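Local coordinates for beta-N-acetylhexosaminidase (Akkermansia muciniphila, PDB 6JEB), which hydrolyses terminal non-reducing N-acetylhexosamine residues of beta-N-acetylhexosaminides, including GlcNAc of N-glycans and chitobiose, at residues T129-W134 with P191-A196. Residues are numbered along the deposited sequence; the frame is centred on the assembly and turned at random.
Sequences TDNQGW and PGHNQA
The charge relay system of this family 20 glycosidase runs through the pair D130 and H193. The ND1–H of H193 donates to OD1 of D130 over 2.7 Å, with an N-H...O angle of 157°. The oxygen lies at the ring edge, near the imidazole plane, and is approached on its syn side, while carboxylate and ring planes stand 69° apart. On the anti side the same OD1 takes the backbone N of N131, also at 2.7 Å, and it forms a salt bridge with R101; these three donors, with H127 bonded to OD2, should restrain the rotation of the carboxylate. NE2 of H193 bonds OE1 of E258, which completes the relay beside the bound acetamide. In the eight-stranded parallel barrel of the catalytic domain, the two segments come from loops following strands 123-127 and 183-187, neighbours in the sheet. A second side-chain bond joins these loops: OD1 of N131 receives the backbone N of Q195 at 3.0 Å, in the carbonyl plane and on a lone pair, where helix 195-200 begins. With CG anti to the carbonyl carbon (chi1 -67°), the N131 amide also brings ND2 to 3.5 Å from H193 ND1, meeting the ring obliquely. Farther along, the methyl CB of A196 settles 3.3 Å from O of D130 and 3.7 Å from N of G133. Two waters add bridges between the segments: one joins H193 O to T129 OG1, which also bonds the backbone N of D189, and the other donates to D130 O and, at 3.1 Å, to N194 OD1.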
loop_
_atom_site.group_PDB
_atom_site.type_symbol
_atom_site.label_atom_id
_atom_site.label_comp_id
_atom_site.label_asym_id
_atom_site.label_seq_id
_atom_site.Cartn_x
_atom_site.Cartn_y
_atom_site.Cartn_z
ATOM N N THR A 129 12.445 -0.607 3.852
ATOM C CA THR A 129 13.782 -1.151 3.650
ATOM C C THR A 129 13.910 -1.716 2.244
ATOM O O THR A 129 12.982 -2.345 1.729
ATOM C CB THR A 129 14.111 -2.257 4.680
ATOM O OG1 THR A 129 13.369 -3.442 4.377
ATOM C CG2 THR A 129 13.770 -1.818 6.102
ATOM N N ASP A 130 15.066 -1.499 1.626
ATOM C CA ASP A 130 15.340 -2.107 0.329
ATOM C C ASP A 130 16.837 -2.016 0.042
ATOM O O ASP A 130 17.649 -1.839 0.960
ATOM C CB ASP A 130 14.466 -1.481 -0.774
ATOM C CG ASP A 130 14.147 -2.476 -1.877
ATOM O OD1 ASP A 130 15.059 -2.781 -2.680
ATOM O OD2 ASP A 130 12.999 -2.986 -1.919
ATOM N N ASN A 131 17.200 -2.130 -1.240
ATOM C CA ASN A 131 18.607 -2.103 -1.623
ATOM C C ASN A 131 19.186 -0.701 -1.530
ATOM O O ASN A 131 20.394 -0.550 -1.300
ATOM C CB ASN A 131 18.750 -2.592 -3.059
ATOM C CG ASN A 131 18.396 -4.052 -3.212
ATOM O OD1 ASN A 131 18.784 -4.889 -2.388
ATOM N ND2 ASN A 131 17.667 -4.374 -4.275
ATOM N N GLN A 132 18.341 0.322 -1.718
ATOM C CA GLN A 132 18.753 1.710 -1.890
ATOM C C GLN A 132 18.667 2.520 -0.605
ATOM O O GLN A 132 19.024 3.705 -0.608
ATOM C CB GLN A 132 17.895 2.384 -2.979
ATOM C CG GLN A 132 18.059 1.800 -4.380
ATOM C CD GLN A 132 17.283 0.504 -4.604
ATOM O OE1 GLN A 132 16.483 0.087 -3.769
ATOM N NE2 GLN A 132 17.536 -0.147 -5.742
ATOM N N GLY A 133 18.207 1.919 0.486
ATOM C CA GLY A 133 18.062 2.646 1.728
ATOM C C GLY A 133 17.295 1.869 2.776
ATOM O O GLY A 133 16.563 0.922 2.460
ATOM N N TRP A 134 17.468 2.280 4.031
ATOM C CA TRP A 134 16.824 1.670 5.188
ATOM C C TRP A 134 16.351 2.823 6.060
ATOM O O TRP A 134 17.169 3.658 6.457
ATOM C CB TRP A 134 17.839 0.800 5.949
ATOM C CG TRP A 134 17.263 0.147 7.171
ATOM C CD1 TRP A 134 16.880 0.769 8.329
ATOM C CD2 TRP A 134 16.965 -1.248 7.345
ATOM N NE1 TRP A 134 16.359 -0.155 9.208
ATOM C CE2 TRP A 134 16.413 -1.400 8.633
ATOM C CE3 TRP A 134 17.137 -2.386 6.543
ATOM C CZ2 TRP A 134 16.007 -2.640 9.135
ATOM C CZ3 TRP A 134 16.724 -3.620 7.044
ATOM C CH2 TRP A 134 16.175 -3.733 8.330
ATOM N N PRO A 191 14.132 -12.308 2.749
ATOM C CA PRO A 191 15.562 -12.227 3.058
ATOM C C PRO A 191 16.370 -11.408 2.050
ATOM O O PRO A 191 17.544 -11.134 2.315
ATOM C CB PRO A 191 15.996 -13.696 3.030
ATOM C CG PRO A 191 15.109 -14.316 1.972
ATOM C CD PRO A 191 13.776 -13.590 2.108
ATOM N N GLY A 192 15.764 -11.031 0.927
ATOM C CA GLY A 192 16.426 -10.256 -0.099
ATOM C C GLY A 192 16.092 -8.783 -0.026
ATOM O O GLY A 192 15.650 -8.265 1.008
ATOM N N HIS A 193 16.300 -8.093 -1.148
ATOM C CA HIS A 193 16.160 -6.639 -1.201
ATOM C C HIS A 193 16.889 -5.986 -0.029
ATOM O O HIS A 193 16.389 -5.065 0.623
ATOM C CB HIS A 193 14.688 -6.217 -1.286
ATOM C CG HIS A 193 14.138 -6.275 -2.677
ATOM N ND1 HIS A 193 14.302 -5.243 -3.577
ATOM C CD2 HIS A 193 13.457 -7.246 -3.336
ATOM C CE1 HIS A 193 13.728 -5.565 -4.724
ATOM N NE2 HIS A 193 13.209 -6.778 -4.606
ATOM N N ASN A 194 18.115 -6.460 0.208
ATOM C CA ASN A 194 18.826 -6.184 1.449
ATOM C C ASN A 194 20.212 -5.590 1.218
ATOM O O ASN A 194 21.078 -5.707 2.094
ATOM C CB ASN A 194 18.922 -7.451 2.309
ATOM C CG ASN A 194 17.947 -7.441 3.471
ATOM O OD1 ASN A 194 17.626 -6.384 4.018
ATOM N ND2 ASN A 194 17.490 -8.621 3.874
ATOM N N GLN A 195 20.450 -4.937 0.077
ATOM C CA GLN A 195 21.789 -4.388 -0.141
ATOM C C GLN A 195 22.134 -3.317 0.889
ATOM O O GLN A 195 23.292 -3.210 1.308
ATOM C CB GLN A 195 21.971 -3.863 -1.563
ATOM C CG GLN A 195 23.422 -3.453 -1.835
ATOM C CD GLN A 195 23.714 -3.265 -3.302
ATOM O OE1 GLN A 195 23.109 -3.927 -4.152
ATOM N NE2 GLN A 195 24.640 -2.355 -3.617
ATOM N N ALA A 196 21.150 -2.517 1.318
ATOM C CA ALA A 196 21.444 -1.483 2.307
ATOM C C ALA A 196 21.833 -2.107 3.642
ATOM O O ALA A 196 22.806 -1.676 4.283
ATOM C CB ALA A 196 20.261 -0.520 2.453
HETATM O O HOH W 1 15.013 -4.983 2.992
HETATM O O HOH W 2 18.211 -3.403 3.277
#